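Local coordinates for RND efflux system, outer membrane lipoprotein, NodT family (Burkholderia mallei, PDB 6U94), which probably serves as the outer-membrane channel component of a resistance-nodulation-division (RND) efflux system, as a lipoprotein of the outer membrane factor family, at residues L47-R50 with N51-D55; L353-A356 with T357-D361; D418-F421 with G422-D425. One frame throughout, in Å; residues are numbered along the deposited sequence.

Contact 1 (L47-R50 with N51-D55)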
loop_
_atom_site.group_PDB
_atom_site.type_symbol
_atom_site.label_atom_id
_atom_site.label_comp_id
_atom_site.label_asym_id
_atom_site.label_seq_id
_atom_site.Cartn_x
_atom_site.Cartn_y
_atom_site.Cartn_z
ATOM N N LEU A 47 -5.332 -19.332 4.169
ATOM C CA LEU A 47 -4.633 -18.058 4.263
ATOM C C LEU A 47 -5.181 -17.264 5.441
ATOM O O LEU A 47 -6.399 -17.177 5.622
ATOM C CB LEU A 47 -4.782 -17.260 2.967
ATOM C CG LEU A 47 -4.270 -15.819 2.987
ATOM C CD1 LEU A 47 -2.761 -15.756 3.195
ATOM C CD2 LEU A 47 -4.669 -15.103 1.712
ATOM N N GLY A 48 -4.278 -16.688 6.232
ATOM C CA GLY A 48 -4.646 -15.944 7.413
ATOM C C GLY A 48 -4.606 -14.450 7.191
ATOM O O GLY A 48 -3.576 -13.892 6.803
ATOM N N TRP A 49 -5.739 -13.793 7.450
ATOM C CA TRP A 49 -5.845 -12.345 7.300
ATOM C C TRP A 49 -6.668 -11.677 8.391
ATOM O O TRP A 49 -6.579 -10.453 8.533
ATOM C CB TRP A 49 -6.458 -11.988 5.938
ATOM C CG TRP A 49 -7.704 -12.765 5.645
ATOM C CD1 TRP A 49 -7.788 -13.957 4.983
ATOM C CD2 TRP A 49 -9.043 -12.423 6.025
ATOM N NE1 TRP A 49 -9.096 -14.374 4.924
ATOM C CE2 TRP A 49 -9.886 -13.450 5.556
ATOM C CE3 TRP A 49 -9.611 -11.347 6.714
ATOM C CZ2 TRP A 49 -11.263 -13.434 5.752
ATOM C CZ3 TRP A 49 -10.981 -11.331 6.906
ATOM C CH2 TRP A 49 -11.792 -12.368 6.428
ATOM N N ARG A 50 -7.459 -12.420 9.172
ATOM C CA ARG A 50 -8.305 -11.796 10.182
ATOM C C ARG A 50 -7.496 -11.164 11.307
ATOM O O ARG A 50 -7.998 -10.252 11.972
ATOM C CB ARG A 50 -9.297 -12.813 10.753
ATOM C CG ARG A 50 -10.399 -13.228 9.781
ATOM C CD ARG A 50 -11.459 -14.091 10.464
ATOM N NE ARG A 50 -12.791 -13.493 10.389
ATOM C CZ ARG A 50 -13.707 -13.814 9.480
ATOM N NH1 ARG A 50 -13.443 -14.735 8.564
ATOM N NH2 ARG A 50 -14.892 -13.215 9.489
ATOM N N ASN A 51 -6.264 -11.625 11.544
ATOM C CA ASN A 51 -5.459 -10.966 12.561
ATOM C C ASN A 51 -4.892 -9.639 12.076
ATOM O O ASN A 51 -4.546 -8.792 12.905
ATOM C CB ASN A 51 -4.331 -11.884 13.038
ATOM C CG ASN A 51 -3.585 -12.541 11.897
ATOM O OD1 ASN A 51 -3.667 -12.104 10.748
ATOM N ND2 ASN A 51 -2.847 -13.599 12.211
ATOM N N PHE A 52 -4.819 -9.426 10.763
ATOM C CA PHE A 52 -4.290 -8.189 10.204
ATOM C C PHE A 52 -5.397 -7.183 9.906
ATOM O O PHE A 52 -5.292 -6.010 10.280
ATOM C CB PHE A 52 -3.484 -8.498 8.939
ATOM C CG PHE A 52 -2.998 -7.281 8.212
ATOM C CD1 PHE A 52 -2.155 -6.371 8.834
ATOM C CD2 PHE A 52 -3.366 -7.056 6.897
ATOM C CE1 PHE A 52 -1.701 -5.250 8.157
ATOM C CE2 PHE A 52 -2.917 -5.937 6.216
ATOM C CZ PHE A 52 -2.082 -5.035 6.850
ATOM N N LEU A 53 -6.460 -7.625 9.240
ATOM C CA LEU A 53 -7.607 -6.764 8.959
ATOM C C LEU A 53 -8.523 -6.792 10.176
ATOM O O LEU A 53 -9.261 -7.756 10.391
ATOM C CB LEU A 53 -8.328 -7.225 7.699
ATOM C CG LEU A 53 -7.429 -7.364 6.468
ATOM C CD1 LEU A 53 -8.248 -7.681 5.235
ATOM C CD2 LEU A 53 -6.613 -6.103 6.255
ATOM N N ALA A 54 -8.474 -5.729 10.978
ATOM C CA ALA A 54 -9.196 -5.693 12.245
ATOM C C ALA A 54 -10.608 -5.141 12.119
ATOM O O ALA A 54 -11.481 -5.517 12.911
ATOM C CB ALA A 54 -8.418 -4.863 13.270
ATOM N N ASP A 55 -10.856 -4.262 11.150
ATOM C CA ASP A 55 -12.168 -3.638 11.022
ATOM C C ASP A 55 -13.214 -4.671 10.619
ATOM O O ASP A 55 -13.007 -5.450 9.683
ATOM C CB ASP A 55 -12.116 -2.504 10.000
ATOM C CG ASP A 55 -13.408 -1.719 9.934
ATOM O OD1 ASP A 55 -13.811 -1.153 10.972
ATOM O OD2 ASP A 55 -14.016 -1.665 8.846
#
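The Trp49 indole and Leu53 meet at about a right angle, with Leu53 CD1 approaching the six-membered ring obliquely, 4.2 Å from Trp49 CE3. Arg50 CG lies over one face of the indole, 3.5 Å above the plane and displaced toward the rim, and the guanidinium of Arg50 in turn has Trp49 CH2 over one of its own faces. The backbone beneath forms a single helix-like turn, a type I beta turn over Trp49 to Phe52 carried on into an alpha turn that closes at Leu53, in the loop before helix 56-67. Trp49 O holds the turn together by accepting two backbone bonds: a straight one from Leu53 N at 2.9 Å (173°) and a more bent one from Phe52 N at 3.0 Å, whose donor lies above the carbonyl plane. Trp49 CG stands between its own backbone N and carbonyl carbon (chi1 49°), which lays the indole alongside the start of the Arg50 chain. The buried ring also packs on Val62 and Leu66 of helix 56-67, on Val167 and on Tyr452. Phe52 points its ring out of the turn, nearly parallel to that of Tyr452 and also against Phe270, while Gly48 O is hydrogen-bonded to the Tyr452 hydroxyl. In the conformer given, Asn51 ND2 is hydrogen-bonded to Trp459 O, close to the C-terminal end of the modelled chain. The turn packs the N-terminal loop against several helices and the last residues of the fold, before Asp55 caps helix 56-67 through Leu58 N. Leu53, with CG beside its backbone N, keeps its side chain close to the gripped carbonyl: Leu53 CG lies 3.8 Å from Trp49 O.

Contact 2 (L353-A356 with T357-D361); sequences LDLA and TVRRD
Asp354 O is approached by three groups of the residues that follow it. Val358 N gives the main bond, 3.2 Å to Asp354 O, in the carbonyl plane and fairly straight at 161°; Thr357 N adds a weak one, and Thr357 OG1 lies 3.0 Å from Asp354 O. The carboxylate of the same residue caps the turn: Asp354 OD2 accepts from Thr357 N at 3.2 Å through its anti lone pair. Asp354 CG is anti to the backbone N (chi1 -170°), bringing OD2 back over the first turn, where it also meets Thr357 CG2 at 3.3 Å. Asp354 is thus the N-cap of the short helix 355-359, a surface element just ahead of the long helix 362-415, itself capped by Asp361. Within this helix Arg359 N bonds to Leu355 O at 2.9 Å. The extended Arg359 chain runs back along the helix and lays one guanidinium face over Leu355, NH1 standing 3.9 Å from Leu355 CB, while its NE forms a salt bridge with Glu368. The Arg360 chain bends at its third torsion (chi3 -82°), folding the guanidinium so that one face lies over Ala356 O and Thr357 CA.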
loop_
_atom_site.group_PDB
_atom_site.type_symbol
_atom_site.label_atom_id
_atom_site.label_comp_id
_atom_site.label_asym_id
_atom_site.label_seq_id
_atom_site.Cartn_x
_atom_site.Cartn_y
_atom_site.Cartn_z
ATOM N N LEU A 353 30.218 -29.132 -1.570
ATOM C CA LEU A 353 30.678 -28.191 -0.559
ATOM C C LEU A 353 31.349 -26.962 -1.157
ATOM O O LEU A 353 31.962 -26.183 -0.421
ATOM C CB LEU A 353 31.626 -28.893 0.417
ATOM C CG LEU A 353 31.083 -30.165 1.073
ATOM C CD1 LEU A 353 32.019 -30.632 2.175
ATOM C CD2 LEU A 353 29.667 -29.960 1.606
ATOM N N ASP A 354 31.246 -26.768 -2.469
ATOM C CA ASP A 354 31.784 -25.592 -3.143
ATOM C C ASP A 354 30.619 -24.747 -3.638
ATOM O O ASP A 354 29.821 -25.208 -4.461
ATOM C CB ASP A 354 32.696 -25.983 -4.306
ATOM C CG ASP A 354 33.462 -24.800 -4.864
ATOM O OD1 ASP A 354 34.528 -24.467 -4.305
ATOM O OD2 ASP A 354 32.995 -24.192 -5.849
ATOM N N LEU A 355 30.517 -23.518 -3.126
ATOM C CA LEU A 355 29.399 -22.652 -3.487
ATOM C C LEU A 355 29.374 -22.363 -4.983
ATOM O O LEU A 355 28.303 -22.353 -5.601
ATOM C CB LEU A 355 29.470 -21.350 -2.690
ATOM C CG LEU A 355 28.882 -21.396 -1.280
ATOM C CD1 LEU A 355 29.350 -20.198 -0.472
ATOM C CD2 LEU A 355 27.363 -21.432 -1.355
ATOM N N ALA A 356 30.544 -22.132 -5.584
ATOM C CA ALA A 356 30.590 -21.756 -6.994
ATOM C C ALA A 356 30.003 -22.845 -7.882
ATOM O O ALA A 356 29.270 -22.553 -8.834
ATOM C CB ALA A 356 32.028 -21.443 -7.406
ATOM N N THR A 357 30.302 -24.110 -7.578
ATOM C CA THR A 357 29.805 -25.202 -8.410
ATOM C C THR A 357 28.316 -25.437 -8.185
ATOM O O THR A 357 27.586 -25.764 -9.127
ATOM C CB THR A 357 30.597 -26.482 -8.138
ATOM O OG1 THR A 357 30.307 -26.958 -6.818
ATOM C CG2 THR A 357 32.085 -26.223 -8.244
ATOM N N VAL A 358 27.848 -25.276 -6.946
ATOM C CA VAL A 358 26.429 -25.461 -6.658
ATOM C C VAL A 358 25.603 -24.338 -7.281
ATOM O O VAL A 358 24.428 -24.533 -7.618
ATOM C CB VAL A 358 26.212 -25.564 -5.135
ATOM C CG1 VAL A 358 24.742 -25.694 -4.801
ATOM C CG2 VAL A 358 26.977 -26.752 -4.574
ATOM N N ARG A 359 26.193 -23.158 -7.462
ATOM C CA ARG A 359 25.462 -22.057 -8.076
ATOM C C ARG A 359 25.290 -22.230 -9.578
ATOM O O ARG A 359 24.457 -21.539 -10.174
ATOM C CB ARG A 359 26.157 -20.726 -7.786
ATOM C CG ARG A 359 26.025 -20.261 -6.347
ATOM C CD ARG A 359 26.191 -18.754 -6.246
ATOM N NE ARG A 359 26.092 -18.287 -4.868
ATOM C CZ ARG A 359 27.141 -18.013 -4.101
ATOM N NH1 ARG A 359 28.369 -18.149 -4.584
ATOM N NH2 ARG A 359 26.963 -17.596 -2.855
ATOM N N ARG A 360 26.053 -23.129 -10.206
ATOM C CA ARG A 360 25.856 -23.392 -11.626
ATOM C C ARG A 360 24.572 -24.159 -11.907
ATOM O O ARG A 360 24.151 -24.224 -13.067
ATOM C CB ARG A 360 27.054 -24.147 -12.198
ATOM C CG ARG A 360 28.223 -23.244 -12.549
ATOM C CD ARG A 360 29.254 -23.957 -13.411
ATOM N NE ARG A 360 30.175 -24.770 -12.623
ATOM C CZ ARG A 360 31.241 -24.285 -11.992
ATOM N NH1 ARG A 360 31.516 -22.988 -12.048
ATOM N NH2 ARG A 360 32.031 -25.095 -11.302
ATOM N N ASP A 361 23.946 -24.739 -10.886
ATOM C CA ASP A 361 22.622 -25.320 -11.045
ATOM C C ASP A 361 21.585 -24.204 -11.070
ATOM O O ASP A 361 21.605 -23.306 -10.221
ATOM C CB ASP A 361 22.329 -26.312 -9.917
ATOM C CG ASP A 361 20.922 -26.879 -9.987
ATOM O OD1 ASP A 361 19.980 -26.195 -9.542
ATOM O OD2 ASP A 361 20.757 -28.006 -10.503
#

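Contact 3 (D418-F421 with G422-D425)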
loop_
_atom_site.group_PDB
_atom_site.type_symbol
_atom_site.label_atom_id
_atom_site.label_comp_id
_atom_site.label_asym_id
_atom_site.label_seq_id
_atom_site.Cartn_x
_atom_site.Cartn_y
_atom_site.Cartn_z
ATOM N N ASP A 418 -3.655 44.829 7.745
ATOM C CA ASP A 418 -3.084 44.243 6.541
ATOM C C ASP A 418 -4.189 43.923 5.542
ATOM O O ASP A 418 -5.376 43.897 5.877
ATOM C CB ASP A 418 -2.277 42.975 6.854
ATOM C CG ASP A 418 -0.842 43.277 7.248
ATOM O OD1 ASP A 418 -0.444 44.460 7.195
ATOM O OD2 ASP A 418 -0.112 42.329 7.602
ATOM N N ASP A 419 -3.777 43.672 4.300
ATOM C CA ASP A 419 -4.710 43.393 3.221
ATOM C C ASP A 419 -5.136 41.925 3.235
ATOM O O ASP A 419 -4.588 41.090 3.962
ATOM C CB ASP A 419 -4.092 43.762 1.871
ATOM C CG ASP A 419 -2.696 43.189 1.685
ATOM O OD1 ASP A 419 -2.519 41.965 1.854
ATOM O OD2 ASP A 419 -1.775 43.965 1.352
ATOM N N TYR A 420 -6.128 41.608 2.399
ATOM C CA TYR A 420 -6.700 40.266 2.385
ATOM C C TYR A 420 -5.773 39.220 1.777
ATOM O O TYR A 420 -6.030 38.023 1.949
ATOM C CB TYR A 420 -8.032 40.263 1.630
ATOM C CG TYR A 420 -8.733 38.925 1.676
ATOM C CD1 TYR A 420 -9.347 38.483 2.839
ATOM C CD2 TYR A 420 -8.758 38.094 0.563
ATOM C CE1 TYR A 420 -9.978 37.254 2.893
ATOM C CE2 TYR A 420 -9.386 36.862 0.606
ATOM C CZ TYR A 420 -9.993 36.446 1.775
ATOM O OH TYR A 420 -10.624 35.225 1.821
ATOM N N PHE A 421 -4.705 39.628 1.087
ATOM C CA PHE A 421 -3.828 38.652 0.447
ATOM C C PHE A 421 -3.268 37.654 1.456
ATOM O O PHE A 421 -3.085 36.474 1.135
ATOM C CB PHE A 421 -2.690 39.360 -0.287
ATOM C CG PHE A 421 -1.615 38.430 -0.768
ATOM C CD1 PHE A 421 -1.813 37.643 -1.891
ATOM C CD2 PHE A 421 -0.411 38.328 -0.089
ATOM C CE1 PHE A 421 -0.830 36.777 -2.334
ATOM C CE2 PHE A 421 0.578 37.463 -0.526
ATOM C CZ PHE A 421 0.367 36.686 -1.650
ATOM N N GLY A 422 -3.000 38.105 2.683
ATOM C CA GLY A 422 -2.431 37.213 3.682
ATOM C C GLY A 422 -3.368 36.085 4.070
ATOM O O GLY A 422 -2.933 34.946 4.263
ATOM N N VAL A 423 -4.662 36.384 4.196
ATOM C CA VAL A 423 -5.647 35.334 4.447
ATOM C C VAL A 423 -5.739 34.402 3.247
ATOM O O VAL A 423 -5.783 33.174 3.395
ATOM C CB VAL A 423 -7.016 35.956 4.786
ATOM C CG1 VAL A 423 -8.068 34.873 4.951
ATOM C CG2 VAL A 423 -6.916 36.812 6.043
ATOM N N PHE A 424 -5.753 34.973 2.040
ATOM C CA PHE A 424 -5.845 34.170 0.825
ATOM C C PHE A 424 -4.678 33.195 0.716
ATOM O O PHE A 424 -4.875 31.997 0.481
ATOM C CB PHE A 424 -5.899 35.089 -0.397
ATOM C CG PHE A 424 -5.624 34.389 -1.696
ATOM C CD1 PHE A 424 -6.603 33.625 -2.304
ATOM C CD2 PHE A 424 -4.387 34.497 -2.311
ATOM C CE1 PHE A 424 -6.357 32.977 -3.497
ATOM C CE2 PHE A 424 -4.134 33.848 -3.507
ATOM C CZ PHE A 424 -5.121 33.089 -4.099
ATOM N N ASP A 425 -3.452 33.693 0.888
ATOM C CA ASP A 425 -2.278 32.845 0.714
ATOM C C ASP A 425 -2.205 31.765 1.787
ATOM O O ASP A 425 -1.834 30.620 1.500
ATOM C CB ASP A 425 -1.010 33.701 0.730
ATOM C CG ASP A 425 0.247 32.884 0.516
ATOM O OD1 ASP A 425 0.171 31.825 -0.143
ATOM O OD2 ASP A 425 1.312 33.296 1.017
#
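Tyr420 and Phe421 set their rings against the first turn of helix 421-454 in two different ways. Tyr420 crosses both Val423 and Phe424 at about right angles: Tyr420 CE1 rests 3.7 Å from Val423 CG1, whereas Tyr420 CE2 reaches the root of the other side chain, 4.0 Å from Phe424 CB. With CG anti to the backbone N (chi1 -175°), the phenol reaches forward along the first turn, and its hydroxyl is hydrogen-bonded to Gln221. Phe421 instead runs alongside Asp425, both side chains pointing the same way and the ring and carboxylate planes only 22° apart. What touches the ring is the methylene, not the charged end: Asp425 CB lies over one face near the rim, 4.1 Å from Phe421 CZ, while the carboxylate makes a salt bridge with Arg428. The rings of Phe421 and Phe424 meet aslant, Phe421 CD1 to Phe424 CD2 at 4.1 Å. Below them two straight backbone bonds begin the helical ladder, Phe424 N to Tyr420 O at 3.1 Å and Asp425 N to Phe421 O at 2.8 Å. Just ahead, Asp419 OD1 accepts a weak capping bond from Phe421 N at 3.3 Å. This is the turn of a helical hairpin, the short link that reverses helix 362-415 into helix 421-454; in relatives such as TolC, hairpin turns of this kind lie at the periplasmic end of the channel. Val423 packs on Ala409, Asp410 and Phe413 of the partner helix, and Phe413 meets the Tyr420 ring edge-to-face. On the neighbouring hairpin, Tyr420 touches Ala197 and Ile201 of helix 156-203, and Phe421 and Phe424 both lean on Arg217 of helix 211-247.

Overall arrangement
From the N terminus the chain first makes the turn of contact 1, which leads into helix 56-67 and packs beside helix 156-203 and the end of helix 421-454. After the first helical hairpin, contact 2 forms the short helix preceding helix 362-415. That long helix carries the chain to the far side of the molecule, where contact 3 closes the hairpin turn and starts helix 421-454, which returns to Tyr452 beside contact 1. The three are local and in series; none nests within or crosses another. Contacts 2 and 3 lie on opposite sides of the chain's centre, their own centres about 71 Å apart; contact 1 is about 41 Å and 49 Å from them, centre to centre.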